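Local coordinates for protein amidase, hydantoinase/carbamoylase family (Burkholderia ambifaria, PDB 5TP4) that probably hydrolyses N-carbamoyl-L-amino acids as a zinc-dependent enzyme of the peptidase M20 family, at residues Arg49-Phe54 against Cys179-Thr184; Met63-Asp68 against Leu73-Asp78. All coordinates share one frame; numbering follows the deposited sequence. Where two conformers were deposited one is given.

Interaction 1: residues Arg49-Phe54 against Cys179-Thr184; sequences RGRDLF and CGCRGT
Arg51 lays its guanidinium against the disulfide that joins Cys179 and Cys181. The sulfur SG of Cys181 sits over one face of the group, displaced toward its rim, and lies 3.8 Å from Arg51 NH1. The CB of Cys181 follows at 4.0 Å from the same Arg51 NH1. Lower on the side chain, Arg51 CD passes 4.2 Å from Cys179 SG. These are van der Waals contacts of a flat cation with sulfur, and the buried area is small. The Arg51 chain is stretched from CG to NE, which carries the charged end across from the helix to the disulfide. Its rotation is fixed by partners elsewhere: NE meets Asp47 in a salt bridge, NH1 bonds to the carbonyl of Gly71, and NH2 bonds to Thr135. NE, NH1 and NH2 thus each have a polar partner, while the sulfur packs on a face. On the cysteine side, SG of Cys181 stands between its own backbone N and carbonyl carbon (chi1 55°). There it closes the disulfide, with SG to SG at 2.1 Å between Cys179 and Cys181. Gly180, with positive phi, lies between the cysteines and is the C-prime residue of the Schellman motif that ends helix 172-179. The contact sets helix 45-60 against the C-terminal end of that helix. Leu43 touches both Arg51 and Cys181, and Leu73 of strand 73-77 also packs on Arg51.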
loop_
_atom_site.group_PDB
_atom_site.type_symbol
_atom_site.label_atom_id
_atom_site.label_comp_id
_atom_site.label_asym_id
_atom_site.label_seq_id
_atom_site.Cartn_x
_atom_site.Cartn_y
_atom_site.Cartn_z
ATOM N N ARG B 49 -4.593 39.290 5.085
ATOM C CA ARG B 49 -3.868 40.022 6.124
ATOM C C ARG B 49 -2.379 40.053 5.827
ATOM O O ARG B 49 -1.719 41.070 6.065
ATOM C CB ARG B 49 -4.137 39.412 7.520
ATOM C CG ARG B 49 -5.580 39.598 7.986
ATOM C CD ARG B 49 -5.951 38.807 9.238
ATOM N NE ARG B 49 -7.373 39.005 9.503
ATOM C CZ ARG B 49 -8.248 38.022 9.647
ATOM N NH1 ARG B 49 -7.820 36.758 9.590
ATOM N NH2 ARG B 49 -9.533 38.298 9.858
ATOM N N GLY B 50 -1.837 38.958 5.281
ATOM C CA GLY B 50 -0.422 38.941 4.916
ATOM C C GLY B 50 -0.127 39.829 3.721
ATOM O O GLY B 50 0.866 40.564 3.709
ATOM N N ARG B 51 -0.977 39.757 2.694
ATOM C CA ARG B 51 -0.850 40.654 1.546
ATOM C C ARG B 51 -0.877 42.107 1.997
ATOM O O ARG B 51 -0.056 42.923 1.556
ATOM C CB ARG B 51 -2.001 40.400 0.571
ATOM C CG ARG B 51 -1.961 39.089 -0.177
ATOM C CD ARG B 51 -3.395 38.746 -0.718
ATOM N NE ARG B 51 -3.307 37.747 -1.776
ATOM C CZ ARG B 51 -3.232 38.046 -3.075
ATOM N NH1 ARG B 51 -3.274 39.315 -3.472
ATOM N NH2 ARG B 51 -3.112 37.082 -3.975
ATOM N N ASP B 52 -1.835 42.443 2.876
ATOM C CA ASP B 52 -2.014 43.822 3.318
ATOM C C ASP B 52 -0.829 44.311 4.138
ATOM O O ASP B 52 -0.421 45.473 4.001
ATOM C CB ASP B 52 -3.294 43.947 4.142
ATOM C CG ASP B 52 -4.548 44.036 3.278
ATOM O OD1 ASP B 52 -4.426 43.979 2.038
ATOM O OD2 ASP B 52 -5.660 44.181 3.842
ATOM N N LEU B 53 -0.313 43.467 5.043
ATOM C CA LEU B 53 0.904 43.809 5.787
ATOM C C LEU B 53 2.062 44.094 4.839
ATOM O O LEU B 53 2.724 45.134 4.954
ATOM C CB LEU B 53 1.267 42.681 6.749
ATOM C CG LEU B 53 2.518 42.942 7.595
ATOM C CD1 LEU B 53 2.308 44.227 8.394
ATOM C CD2 LEU B 53 2.790 41.738 8.549
ATOM N N PHE B 54 2.333 43.168 3.900
ATOM C CA PHE B 54 3.366 43.379 2.886
ATOM C C PHE B 54 3.141 44.676 2.109
ATOM O O PHE B 54 4.084 45.448 1.886
ATOM C CB PHE B 54 3.391 42.187 1.933
ATOM C CG PHE B 54 4.299 42.369 0.753
ATOM C CD1 PHE B 54 5.664 42.466 0.917
ATOM C CD2 PHE B 54 3.759 42.441 -0.525
ATOM C CE1 PHE B 54 6.499 42.647 -0.196
ATOM C CE2 PHE B 54 4.584 42.607 -1.637
ATOM C CZ PHE B 54 5.958 42.707 -1.458
ATOM N N CYS B 179 -11.633 38.766 -0.890
ATOM C CA CYS B 179 -10.324 39.289 -0.501
ATOM C C CYS B 179 -10.205 40.787 -0.761
ATOM O O CYS B 179 -9.405 41.457 -0.098
ATOM C CB CYS B 179 -9.241 38.522 -1.272
ATOM S SG CYS B 179 -7.537 39.236 -1.381
ATOM N N GLY B 180 -10.999 41.322 -1.687
ATOM C CA GLY B 180 -10.822 42.691 -2.138
ATOM C C GLY B 180 -9.590 42.871 -2.999
ATOM O O GLY B 180 -9.032 43.969 -3.056
ATOM N N CYS B 181 -9.132 41.817 -3.674
ATOM C CA CYS B 181 -7.888 41.960 -4.410
ATOM C C CYS B 181 -8.038 41.530 -5.868
ATOM O O CYS B 181 -7.084 41.056 -6.485
ATOM C CB CYS B 181 -6.766 41.212 -3.700
ATOM S SG CYS B 181 -7.105 39.493 -3.390
ATOM N N ARG B 182 -9.222 41.718 -6.441
ATOM C CA ARG B 182 -9.424 41.591 -7.885
ATOM C C ARG B 182 -9.082 42.921 -8.555
ATOM O O ARG B 182 -9.903 43.843 -8.571
ATOM C CB ARG B 182 -10.868 41.205 -8.197
ATOM C CG ARG B 182 -11.016 40.710 -9.614
ATOM C CD ARG B 182 -12.402 40.850 -10.157
ATOM N NE ARG B 182 -13.363 39.871 -9.657
ATOM C CZ ARG B 182 -13.718 38.766 -10.302
ATOM N NH1 ARG B 182 -13.151 38.452 -11.463
ATOM N NH2 ARG B 182 -14.642 37.964 -9.783
ATOM N N GLY B 183 -7.882 43.020 -9.124
ATOM C CA GLY B 183 -7.516 44.219 -9.854
ATOM C C GLY B 183 -8.227 44.260 -11.192
ATOM O O GLY B 183 -8.833 43.280 -11.640
ATOM N N THR B 184 -8.201 45.446 -11.822
ATOM C CA THR B 184 -8.821 45.609 -13.134
ATOM C C THR B 184 -7.851 45.357 -14.282
ATOM O O THR B 184 -8.309 45.148 -15.407
ATOM C CB THR B 184 -9.422 47.016 -13.297
ATOM O OG1 THR B 184 -8.430 47.996 -12.983
ATOM C CG2 THR B 184 -10.619 47.214 -12.373
#

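Interaction 2: residues Met63-Asp68 against Leu73-Asp78; sequences MTVSVD and LFARRD. With EDO (1,2-ethanediol), chain U.
Strands 64-67 and 73-77 form an antiparallel beta hairpin at the edge of the large mixed sheet. Thr64 with Arg76 and Ser66 with Phe74 are hydrogen-bonded pairs. Each is closed by two backbone bonds, the straightest being Phe74 N to Ser66 O at 2.8 Å, with 174° at the hydrogen. Val65 with Ala75, between them, and Val67 with Leu73, nearer the turn, are non-hydrogen-bonded.

The side chains of these two valine pairs share an apolar face. Leu73 directs CG anti to its backbone N (chi1 -175°), and its CD1 branch meets both valines: it lies 3.5 Å from Val65 CG1 and 3.6 Å from Val67 CG1. In the conformer given, Met63 CE lies 3.7 Å from Ala75 CB. Cys58 of helix 45-60 touches Val65 and Ala75.

The other face is more polar. Asp68 OD2 reaches the Phe74 ring at its edge, in the ring plane, 3.7 Å from Phe74 CE1. Asp68 OD1 meanwhile accepts from Val70 N and Asn72 N in the connecting turn. Thr64 and Arg76 run side by side, with Thr64 OG1 3.6 Å from Arg76 CB. Arg76 NE bonds Asp78 OD1 at 2.8 Å within the guanidinium plane, and its NH1 has a salt bridge to Glu130. A water joins Ser66 OG to the carbonyl O of Phe74, and Ser66 OG also pairs with Arg185. A 1,2-ethanediol, probably from the crystallisation liquor, donates from O2 to Arg76 O and accepts there from Asp78 N.

The chemistry is thus divided between the faces. Val65, Ala75 and Leu73 pack beside helix 45-60, while the other side mixes the Phe74 ring with charged groups and water. With two acidic partners, the Arg76 guanidinium is probably well neutralised and restricted in its rotation.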
loop_
_atom_site.group_PDB
_atom_site.type_symbol
_atom_site.label_atom_id
_atom_site.label_comp_id
_atom_site.label_asym_id
_atom_site.label_seq_id
_atom_site.Cartn_x
_atom_site.Cartn_y
_atom_site.Cartn_z
ATOM N N MET B 63 7.076 52.729 -2.342
ATOM C CA MET B 63 6.615 52.011 -3.523
ATOM C C MET B 63 5.126 52.255 -3.767
ATOM O O MET B 63 4.376 52.610 -2.856
ATOM C CB MET B 63 6.859 50.513 -3.351
ATOM C CG MET B 63 8.318 50.174 -2.986
ATOM S SD MET B 63 8.569 48.410 -2.851
ATOM C CE MET B 63 9.044 48.005 -4.538
ATOM N N THR B 64 4.696 52.037 -5.007
ATOM C CA THR B 64 3.272 51.981 -5.316
ATOM C C THR B 64 2.887 50.513 -5.484
ATOM O O THR B 64 3.694 49.691 -5.933
ATOM C CB THR B 64 2.917 52.786 -6.566
ATOM O OG1 THR B 64 3.667 52.311 -7.687
ATOM C CG2 THR B 64 3.239 54.255 -6.357
ATOM N N VAL B 65 1.676 50.176 -5.064
ATOM C CA VAL B 65 1.233 48.784 -4.980
ATOM C C VAL B 65 -0.079 48.627 -5.730
ATOM O O VAL B 65 -0.950 49.496 -5.665
ATOM C CB VAL B 65 1.056 48.331 -3.515
ATOM C CG1 VAL B 65 0.586 46.870 -3.461
ATOM C CG2 VAL B 65 2.375 48.474 -2.727
ATOM N N SER B 66 -0.213 47.525 -6.462
ATOM C CA SER B 66 -1.424 47.236 -7.215
ATOM C C SER B 66 -1.569 45.724 -7.320
ATOM O O SER B 66 -0.605 44.977 -7.124
ATOM C CB SER B 66 -1.379 47.860 -8.622
ATOM O OG SER B 66 -0.386 47.231 -9.434
ATOM N N VAL B 67 -2.792 45.284 -7.647
ATOM C CA VAL B 67 -3.070 43.892 -7.989
ATOM C C VAL B 67 -3.602 43.836 -9.412
ATOM O O VAL B 67 -4.242 44.778 -9.898
ATOM C CB VAL B 67 -4.084 43.209 -7.037
ATOM C CG1 VAL B 67 -3.444 42.895 -5.686
ATOM C CG2 VAL B 67 -5.317 44.065 -6.858
ATOM N N ASP B 68 -3.303 42.729 -10.098
ATOM C CA ASP B 68 -3.889 42.498 -11.414
ATOM C C ASP B 68 -5.180 41.699 -11.263
ATOM O O ASP B 68 -5.638 41.427 -10.147
ATOM C CB ASP B 68 -2.885 41.833 -12.357
ATOM C CG ASP B 68 -2.530 40.391 -11.973
ATOM O OD1 ASP B 68 -3.241 39.751 -11.160
ATOM O OD2 ASP B 68 -1.500 39.915 -12.501
ATOM N N LEU B 73 0.128 40.411 -6.741
ATOM C CA LEU B 73 0.374 41.624 -5.956
ATOM C C LEU B 73 1.739 42.187 -6.333
ATOM O O LEU B 73 2.760 41.525 -6.122
ATOM C CB LEU B 73 0.316 41.300 -4.457
ATOM C CG LEU B 73 0.437 42.415 -3.405
ATOM C CD1 LEU B 73 -0.580 43.551 -3.611
ATOM C CD2 LEU B 73 0.226 41.797 -2.025
ATOM N N PHE B 74 1.756 43.408 -6.885
ATOM C CA PHE B 74 2.962 44.044 -7.406
ATOM C C PHE B 74 3.285 45.323 -6.665
ATOM O O PHE B 74 2.427 46.189 -6.522
ATOM C CB PHE B 74 2.786 44.425 -8.873
ATOM C CG PHE B 74 2.709 43.242 -9.774
ATOM C CD1 PHE B 74 1.477 42.649 -10.039
ATOM C CD2 PHE B 74 3.860 42.713 -10.347
ATOM C CE1 PHE B 74 1.412 41.547 -10.869
ATOM C CE2 PHE B 74 3.791 41.606 -11.196
ATOM C CZ PHE B 74 2.569 41.016 -11.434
ATOM N N ALA B 75 4.529 45.469 -6.248
ATOM C CA ALA B 75 5.018 46.724 -5.680
ATOM C C ALA B 75 6.076 47.283 -6.626
ATOM O O ALA B 75 6.967 46.548 -7.077
ATOM C CB ALA B 75 5.616 46.508 -4.286
ATOM N N ARG B 76 5.988 48.578 -6.922
ATOM C CA ARG B 76 6.793 49.196 -7.969
ATOM C C ARG B 76 7.728 50.250 -7.398
ATOM O O ARG B 76 7.302 51.110 -6.624
ATOM C CB ARG B 76 5.877 49.837 -9.005
ATOM C CG ARG B 76 6.567 50.763 -10.003
ATOM C CD ARG B 76 7.291 50.022 -11.097
ATOM N NE ARG B 76 7.703 50.991 -12.116
ATOM C CZ ARG B 76 7.769 50.744 -13.416
ATOM N NH1 ARG B 76 7.471 49.536 -13.888
ATOM N NH2 ARG B 76 8.158 51.715 -14.235
ATOM N N ARG B 77 9.002 50.188 -7.802
ATOM C CA ARG B 77 9.987 51.234 -7.533
ATOM C C ARG B 77 10.555 51.698 -8.869
ATOM O O ARG B 77 11.355 50.985 -9.477
ATOM C CB ARG B 77 11.115 50.717 -6.636
ATOM C CG ARG B 77 12.121 51.784 -6.207
ATOM C CD ARG B 77 13.146 51.139 -5.269
ATOM N NE ARG B 77 13.886 52.099 -4.445
ATOM C CZ ARG B 77 15.050 52.651 -4.776
ATOM N NH1 ARG B 77 15.610 52.400 -5.959
ATOM N NH2 ARG B 77 15.655 53.463 -3.917
ATOM N N ASP B 78 10.160 52.891 -9.302
ATOM C CA ASP B 78 10.579 53.401 -10.603
ATOM C C ASP B 78 12.096 53.512 -10.661
ATOM O O ASP B 78 12.763 53.751 -9.650
ATOM C CB ASP B 78 10.008 54.794 -10.834
ATOM C CG ASP B 78 8.520 54.803 -11.143
ATOM O OD1 ASP B 78 7.942 53.765 -11.541
ATOM O OD2 ASP B 78 7.957 55.904 -11.034
HETATM C C1 EDO U . 8.894 55.330 -6.419
HETATM O O1 EDO U . 9.786 54.356 -5.856
HETATM C C2 EDO U . 7.569 54.653 -6.718
HETATM O O2 EDO U . 7.727 53.987 -7.970
HETATM O O HOH W 1 5.371 54.062 -9.397
HETATM O O HOH W 2 2.198 47.951 -8.906
#

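After helix 17-28 the chain runs through helix 45-60, which supplies Arg49-Phe54. It then enters strand 64-67, turns, and returns along strand 73-77. Interaction 2 closes this short hairpin loop. Interaction 1 closes only much later, after more strands and helices, when Cys179-Thr184 comes back to the helix. The hairpin loop thus lies wholly within the longer one, and the two do not cross. The centres of interactions 1 and 2 are about 11 Å apart, and the two touch directly. Gly183 N probably bonds to Asp68 O at 2.9 Å, and Arg51 CB packs 3.7 Å from Leu73 CD2. Together they tie helix 45-60, the hairpin and the segment after helix 172-179.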